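Local structure of uncharacterized protein (Escherichia coli O157:H7, 5KOL) at residues K8-A13 and A164-L169; R35-E40 and G101-A106. The protein belongs to the CinA (PncC) family but lacks nicotinamide-nucleotide amidohydrolase activity, and its actual role is not known. All coordinates share one frame; numbering follows the deposited sequence. Where two conformers were deposited one is given.

Contact 1 (K8-A13 and A164-L169); sequences KIVQLA and ALAQLL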
ATOM      1  N   LYS A   8       4.436 -15.501  22.840  1.00 41.13           N
ATOM      2  CA  LYS A   8       4.350 -16.740  22.078  1.00 48.63           C
ATOM      3  C   LYS A   8       4.387 -16.393  20.598  1.00 45.43           C
ATOM      4  O   LYS A   8       3.689 -15.475  20.159  1.00 38.23           O
ATOM      5  CB  LYS A   8       3.073 -17.552  22.404  1.00 42.62           C
ATOM      6  CG  LYS A   8       2.930 -17.968  23.861  1.00 44.82           C
ATOM      7  CD  LYS A   8       1.588 -18.674  24.179  1.00 37.05           C
ATOM      8  CE  LYS A   8       1.802 -19.810  25.177  1.00 47.87           C
ATOM      9  NZ  LYS A   8       0.572 -20.663  25.410  1.00 40.44           N
ATOM     10  N   ILE A   9       5.218 -17.107  19.843  1.00 38.97           N
ATOM     11  CA  ILE A   9       5.181 -17.040  18.387  1.00 42.97           C
ATOM     12  C   ILE A   9       3.948 -17.812  17.923  1.00 48.42           C
ATOM     13  O   ILE A   9       3.883 -19.035  18.074  1.00 46.18           O
ATOM     14  CB  ILE A   9       6.460 -17.613  17.770  1.00 42.23           C
ATOM     15  CG1 ILE A   9       7.681 -16.786  18.200  1.00 43.51           C
ATOM     16  CG2 ILE A   9       6.355 -17.647  16.250  1.00 39.22           C
ATOM     17  CD1 ILE A   9       7.682 -15.383  17.613  1.00 41.13           C
ATOM     18  N   VAL A  10       2.959 -17.106  17.371  1.00 42.69           N
ATOM     19  CA  VAL A  10       1.728 -17.780  16.986  1.00 41.70           C
ATOM     20  C   VAL A  10       2.026 -18.794  15.892  1.00 41.74           C
ATOM     21  O   VAL A  10       2.866 -18.566  15.010  1.00 42.32           O
ATOM     22  CB  VAL A  10       0.663 -16.763  16.540  1.00 43.75           C
ATOM     23  CG1 VAL A  10       0.260 -15.878  17.703  1.00 35.55           C
ATOM     24  CG2 VAL A  10       1.166 -15.917  15.392  1.00 42.67           C
ATOM     25  N   GLN A  11       1.365 -19.946  15.970  1.00 39.20           N
ATOM     26  CA  GLN A  11       1.454 -20.980  14.946  0.63 40.82           C
ATOM     27  C   GLN A  11       0.180 -20.906  14.112  1.00 42.42           C
ATOM     28  O   GLN A  11      -0.904 -21.243  14.600  1.00 44.94           O
ATOM     29  CB  GLN A  11       1.625 -22.363  15.577  0.63 45.59           C
ATOM     30  CG  GLN A  11       2.749 -22.465  16.609  0.63 47.07           C
ATOM     31  CD  GLN A  11       4.133 -22.645  15.992  0.63 55.26           C
ATOM     32  OE1 GLN A  11       4.785 -21.676  15.590  0.63 55.08           O
ATOM     33  NE2 GLN A  11       4.593 -23.893  15.929  0.63 56.92           N
ATOM     34  N   LEU A  12       0.300 -20.452  12.868  1.00 35.43           N
ATOM     35  CA  LEU A  12      -0.880 -20.220  12.045  0.66 35.85           C
ATOM     36  C   LEU A  12      -1.670 -21.510  11.842  1.00 37.99           C
ATOM     37  O   LEU A  12      -1.107 -22.558  11.506  1.00 37.53           O
ATOM     38  CB  LEU A  12      -0.477 -19.640  10.697  0.66 33.51           C
ATOM     39  CG  LEU A  12       0.053 -18.202  10.683  0.66 32.11           C
ATOM     40  CD1 LEU A  12       0.688 -17.915   9.334  0.66 28.68           C
ATOM     41  CD2 LEU A  12      -1.073 -17.201  10.975  0.66 27.95           C
ATOM     42  N   ALA A  13      -2.975 -21.422  12.033  1.00 37.22           N
ATOM     43  CA  ALA A  13      -3.904 -22.520  11.797  1.00 33.80           C
ATOM     44  C   ALA A  13      -4.764 -22.185  10.583  1.00 36.08           C
ATOM     45  O   ALA A  13      -4.902 -21.017  10.197  1.00 32.21           O
ATOM     46  CB  ALA A  13      -4.786 -22.754  13.027  1.00 38.03           C
ATOM     47  N   ALA A 164       1.570 -11.485  10.459  1.00 25.61           N
ATOM     48  CA  ALA A 164       1.606 -10.113  10.972  1.00 27.81           C
ATOM     49  C   ALA A 164       0.327  -9.761  11.729  1.00 27.00           C
ATOM     50  O   ALA A 164       0.368  -9.129  12.799  1.00 25.16           O
ATOM     51  CB  ALA A 164       1.821  -9.139   9.806  1.00 22.08           C
ATOM     52  N   LEU A 165      -0.816 -10.181  11.187  1.00 22.90           N
ATOM     53  CA  LEU A 165      -2.120  -9.942  11.803  1.00 17.74           C
ATOM     54  C   LEU A 165      -2.315 -10.807  13.045  1.00 23.83           C
ATOM     55  O   LEU A 165      -2.718 -10.312  14.108  1.00 24.99           O
ATOM     56  CB  LEU A 165      -3.217 -10.238  10.769  1.00 20.21           C
ATOM     57  CG  LEU A 165      -3.224  -9.330   9.517  1.00 24.06           C
ATOM     58  CD1 LEU A 165      -4.268  -9.805   8.532  1.00 20.98           C
ATOM     59  CD2 LEU A 165      -3.512  -7.885   9.890  1.00 25.14           C
ATOM     60  N   ALA A 166      -2.069 -12.116  12.919  1.00 23.18           N
ATOM     61  CA  ALA A 166      -2.304 -13.032  14.033  1.00 24.59           C
ATOM     62  C   ALA A 166      -1.427 -12.694  15.232  1.00 25.50           C
ATOM     63  O   ALA A 166      -1.860 -12.818  16.390  1.00 27.23           O
ATOM     64  CB  ALA A 166      -2.067 -14.475  13.577  1.00 22.48           C
ATOM     65  N   GLN A 167      -0.176 -12.291  14.984  1.00 25.16           N
ATOM     66  CA  GLN A 167       0.689 -11.962  16.113  1.00 26.17           C
ATOM     67  C   GLN A 167       0.271 -10.654  16.776  1.00 31.24           C
ATOM     68  O   GLN A 167       0.486 -10.483  17.976  1.00 27.52           O
ATOM     69  CB  GLN A 167       2.163 -11.895  15.683  1.00 30.82           C
ATOM     70  CG  GLN A 167       3.137 -11.710  16.879  1.00 31.74           C
ATOM     71  CD  GLN A 167       3.302 -12.974  17.722  1.00 31.82           C
ATOM     72  OE1 GLN A 167       3.388 -14.097  17.192  1.00 36.87           O
ATOM     73  NE2 GLN A 167       3.340 -12.802  19.038  1.00 32.43           N
ATOM     74  N   LEU A 168      -0.306  -9.707  16.031  1.00 23.31           N
ATOM     75  CA  LEU A 168      -0.837  -8.533  16.710  1.00 24.20           C
ATOM     76  C   LEU A 168      -1.963  -8.930  17.660  1.00 28.05           C
ATOM     77  O   LEU A 168      -2.059  -8.415  18.777  1.00 31.43           O
ATOM     78  CB  LEU A 168      -1.291  -7.485  15.695  1.00 23.23           C
ATOM     79  CG  LEU A 168      -1.914  -6.254  16.365  1.00 27.46           C
ATOM     80  CD1 LEU A 168      -0.923  -5.587  17.350  1.00 23.57           C
ATOM     81  CD2 LEU A 168      -2.318  -5.255  15.306  1.00 24.92           C
ATOM     82  N   LEU A 169      -2.809  -9.873  17.237  1.00 24.90           N
ATOM     83  CA  LEU A 169      -3.844 -10.402  18.113  1.00 28.96           C
ATOM     84  C   LEU A 169      -3.237 -10.966  19.395  1.00 26.52           C
ATOM     85  O   LEU A 169      -3.728 -10.695  20.494  1.00 30.96           O
ATOM     86  CB  LEU A 169      -4.635 -11.473  17.357  1.00 23.67           C
ATOM     87  CG  LEU A 169      -5.616 -10.851  16.347  1.00 29.69           C
ATOM     88  CD1 LEU A 169      -6.330 -11.906  15.510  1.00 30.63           C
ATOM     89  CD2 LEU A 169      -6.651 -10.044  17.125  1.00 25.31           C
TER

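Contact 2 (R35-E40 and G101-A106); sequences RLTTAE and GAIERA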
ATOM      1  N   ARG A  35      -6.185   3.419  16.635  1.00 40.65           N
ATOM      2  CA  ARG A  35      -6.019   3.607  15.201  1.00 29.68           C
ATOM      3  C   ARG A  35      -4.743   2.915  14.718  1.00 30.17           C
ATOM      4  O   ARG A  35      -3.665   3.114  15.284  1.00 31.50           O
ATOM      5  CB  ARG A  35      -6.000   5.095  14.833  1.00 37.07           C
ATOM      6  CG  ARG A  35      -5.914   5.317  13.334  1.00 46.16           C
ATOM      7  CD  ARG A  35      -6.817   6.462  12.844  1.00 49.80           C
ATOM      8  NE  ARG A  35      -8.212   6.245  13.218  1.00 48.79           N
ATOM      9  CZ  ARG A  35      -9.195   5.963  12.360  1.00 45.28           C
ATOM     10  NH1 ARG A  35      -8.959   5.848  11.056  1.00 42.66           N
ATOM     11  NH2 ARG A  35     -10.434   5.787  12.807  1.00 45.11           N
ATOM     12  N   LEU A  36      -4.879   2.085  13.694  1.00 36.51           N
ATOM     13  CA  LEU A  36      -3.804   1.245  13.181  1.00 30.29           C
ATOM     14  C   LEU A  36      -3.199   1.865  11.928  1.00 29.70           C
ATOM     15  O   LEU A  36      -3.891   2.514  11.141  1.00 26.83           O
ATOM     16  CB  LEU A  36      -4.339  -0.160  12.854  1.00 26.31           C
ATOM     17  CG  LEU A  36      -3.431  -1.194  12.183  1.00 27.62           C
ATOM     18  CD1 LEU A  36      -2.418  -1.746  13.214  1.00 25.30           C
ATOM     19  CD2 LEU A  36      -4.298  -2.329  11.577  1.00 24.79           C
ATOM     20  N   THR A  37      -1.890   1.672  11.758  1.00 24.51           N
ATOM     21  CA  THR A  37      -1.195   2.001  10.526  1.00 27.99           C
ATOM     22  C   THR A  37      -0.229   0.861  10.220  1.00 24.99           C
ATOM     23  O   THR A  37       0.129   0.080  11.104  1.00 26.68           O
ATOM     24  CB  THR A  37      -0.449   3.344  10.635  1.00 29.62           C
ATOM     25  OG1 THR A  37       0.147   3.685   9.366  1.00 25.94           O
ATOM     26  CG2 THR A  37       0.629   3.265  11.726  1.00 23.17           C
ATOM     27  N   THR A  38       0.173   0.755   8.956  1.00 21.54           N
ATOM     28  CA  THR A  38       1.003  -0.357   8.492  1.00 21.54           C
ATOM     29  C   THR A  38       2.127   0.156   7.604  1.00 26.06           C
ATOM     30  O   THR A  38       1.991   1.184   6.936  1.00 25.98           O
ATOM     31  CB  THR A  38       0.188  -1.394   7.702  1.00 24.39           C
ATOM     32  OG1 THR A  38      -0.396  -0.762   6.547  1.00 24.13           O
ATOM     33  CG2 THR A  38      -0.918  -1.959   8.586  1.00 25.86           C
ATOM     34  N   ALA A  39       3.234  -0.586   7.602  1.00 24.85           N
ATOM     35  CA  ALA A  39       4.393  -0.310   6.768  1.00 27.91           C
ATOM     36  C   ALA A  39       4.874  -1.641   6.218  1.00 27.07           C
ATOM     37  O   ALA A  39       5.090  -2.578   6.988  1.00 24.50           O
ATOM     38  CB  ALA A  39       5.516   0.384   7.574  1.00 21.88           C
ATOM     39  N   GLU A  40       5.042  -1.752   4.902  1.00 21.78           N
ATOM     40  CA  GLU A  40       5.467  -3.044   4.378  1.00 22.36           C
ATOM     41  C   GLU A  40       6.418  -2.859   3.213  1.00 22.75           C
ATOM     42  O   GLU A  40       6.433  -1.820   2.553  1.00 24.45           O
ATOM     43  CB  GLU A  40       4.272  -3.920   3.959  1.00 27.95           C
ATOM     44  CG  GLU A  40       3.278  -3.206   3.100  1.00 30.09           C
ATOM     45  CD  GLU A  40       1.983  -3.979   2.922  1.00 25.32           C
ATOM     46  OE1 GLU A  40       2.039  -5.191   2.617  1.00 24.81           O
ATOM     47  OE2 GLU A  40       0.915  -3.346   3.033  1.00 23.22           O
ATOM     48  N   GLY A 101       8.257   4.725  12.441  1.00 28.69           N
ATOM     49  CA  GLY A 101       8.062   5.720  11.398  1.00 31.59           C
ATOM     50  C   GLY A 101       6.617   5.824  10.946  1.00 34.90           C
ATOM     51  O   GLY A 101       6.109   6.925  10.717  1.00 28.34           O
ATOM     52  N   ALA A 102       5.930   4.681  10.805  1.00 25.48           N
ATOM     53  CA  ALA A 102       4.529   4.739  10.393  1.00 26.57           C
ATOM     54  C   ALA A 102       3.678   5.422  11.454  1.00 26.18           C
ATOM     55  O   ALA A 102       2.778   6.211  11.127  1.00 28.23           O
ATOM     56  CB  ALA A 102       3.997   3.328  10.099  1.00 25.42           C
ATOM     57  N   ILE A 103       3.940   5.123  12.725  1.00 28.51           N
ATOM     58  CA  ILE A 103       3.241   5.789  13.821  1.00 30.30           C
ATOM     59  C   ILE A 103       3.376   7.297  13.672  1.00 32.70           C
ATOM     60  O   ILE A 103       2.384   8.036  13.713  1.00 33.29           O
ATOM     61  CB  ILE A 103       3.773   5.284  15.177  1.00 34.34           C
ATOM     62  CG1 ILE A 103       3.390   3.807  15.398  1.00 29.91           C
ATOM     63  CG2 ILE A 103       3.273   6.146  16.352  1.00 30.79           C
ATOM     64  CD1 ILE A 103       1.959   3.579  15.876  1.00 25.55           C
ATOM     65  N   GLU A 104       4.598   7.763  13.388  1.00 32.16           N
ATOM     66  CA  GLU A 104       4.857   9.201  13.299  1.00 37.69           C
ATOM     67  C   GLU A 104       4.122   9.831  12.119  1.00 41.49           C
ATOM     68  O   GLU A 104       3.453  10.863  12.264  1.00 37.39           O
ATOM     69  CB  GLU A 104       6.359   9.468  13.166  1.00 36.84           C
ATOM     70  CG  GLU A 104       7.234   8.959  14.307  1.00 52.57           C
ATOM     71  CD  GLU A 104       8.728   8.987  13.969  1.00 65.00           C
ATOM     72  OE1 GLU A 104       9.522   8.421  14.748  1.00 71.97           O
ATOM     73  OE2 GLU A 104       9.113   9.584  12.936  1.00 65.35           O
ATOM     74  N   ARG A 105       4.272   9.240  10.934  1.00 38.60           N
ATOM     75  CA  ARG A 105       3.678   9.810   9.727  0.54 35.88           C
ATOM     76  C   ARG A 105       2.154   9.821   9.799  1.00 37.51           C
ATOM     77  O   ARG A 105       1.513  10.762   9.324  1.00 39.20           O
ATOM     78  CB  ARG A 105       4.142   9.021   8.502  0.54 37.42           C
ATOM     79  CG  ARG A 105       5.517   9.387   7.981  0.54 40.53           C
ATOM     80  CD  ARG A 105       5.422  10.492   6.946  0.54 42.83           C
ATOM     81  NE  ARG A 105       6.647  10.631   6.165  0.54 40.04           N
ATOM     82  CZ  ARG A 105       6.793  11.485   5.158  0.54 43.06           C
ATOM     83  NH1 ARG A 105       5.782  12.269   4.809  0.54 41.07           N
ATOM     84  NH2 ARG A 105       7.943  11.556   4.499  0.54 35.40           N
ATOM     85  N   ALA A 106       1.557   8.778  10.377  1.00 34.06           N
ATOM     86  CA  ALA A 106       0.110   8.627  10.347  1.00 32.90           C
ATOM     87  C   ALA A 106      -0.593   9.226  11.557  1.00 40.41           C
ATOM     88  O   ALA A 106      -1.818   9.391  11.514  1.00 37.85           O
ATOM     89  CB  ALA A 106      -0.257   7.140  10.217  1.00 28.36           C
TER

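Contact 1 (K8-A13 and A164-L169)
Q167 reaches out from its helix and reads the backbone of the extended segment K8-A13 with both ends of its side-chain amide. The nitrogen NE2 donates to the carbonyl O of K8 at 2.9 Å, and that oxygen lies almost exactly in the amide plane of Q167, although NE2 itself sits 26° out of the K8 carbonyl plane. The other end accepts: V10 N gives a nearly straight bond (172° at the hydrogen) to Q167 OE1 at 3.0 Å, and this donor approaches within the carbonyl plane of the side chain. With one donor and one acceptor committed to two backbone groups of the same extended loop segment, the amide cannot flip without losing both bonds, so its orientation is well defined. The side chain gets there by leaving the helix with CG anti to the backbone N (chi1 -173°) and then bending at chi2.

Next to the amide, V10 turns its side chain toward the helix. Its CG2 packs 3.4 Å from Q167 OE1 and 4.0 Å from A166 CB, while CG1 lies 3.9 Å from A166 O. In the modelled conformer L12 CD2 comes to 3.9 Å from A166 CB, though L12 has a second conformer, so this touch is less certain.

On the same helix 153-171, F163 touches V10, and L159 touches L12. On its other flanks the helix packs against strands 110-116 and 131-138 and against helix 18-31, leaving the N-terminal segment as an outer layer over it.

Contact 2 (R35-E40 and G101-A106)
T37 OG1 is hydrogen-bonded to the carbonyl O of A63 on the neighbouring strand 61-67, and across the contact the same oxygen rests against helix methyls, 3.6 Å from A106 CB and 3.9 Å from A102 CB. The hydroxyl is therefore buried between strand and helix, with its polar need met within the sheet. With chi1 at -176°, OG1 lies opposite the backbone N and CG2 between the N and the carbonyl carbon. From there CG2 runs against the helix backbone and side chain together, 3.7 Å from both A102 O and A102 CB, with I103 CD1 a looser neighbour. One threonine thus touches residues on successive turns of the helix: T37 CB and OG1 meet A106, while T37 OG1 and CG2 meet A102.

Two residues along the strand, A39 points the same way and places its methyl 4.2 Å from A102 CB. T38, between them, faces the other side of the sheet, where its hydroxyl is hydrogen-bonded to Y61 OH. The axes of strand 36-40 and helix 101-106 approach to 7.8 Å, consistent with the small side chains between them, and they run at 127° to each other, closer to antiparallel than to parallel.

F65 of strand 61-67 touches both T37 and A102, and S111 of strand 110-116 meets T37 and I103, so helix 92-106 spreads over the strands flanking 36-40 as well. Across the sheet, on its other face, L36 and T38 pack on helix 46-52.

The two contacts lie on opposite sides of the chain's centre, with their own centres about 20 Å apart. Contact 2 is nested along the chain within the long loop that contact 1 closes: residues 8-13 come first, then strand 36-40 and helix 92-106, and finally helix 153-171. Contact 2 is built on the mixed sheet itself, with helix 92-106 covering one face, while contact 1 lies on helix 153-171 on the other face, giving a layered alpha/beta fold. The two contacts touch where L168 CD2 packs 4.1 Å from L36 CD1, joining the last helix to strand 36-40. Contact 1 therefore ties the N-terminal segment to the last helix, whereas contact 2 fastens a helix to an inner strand.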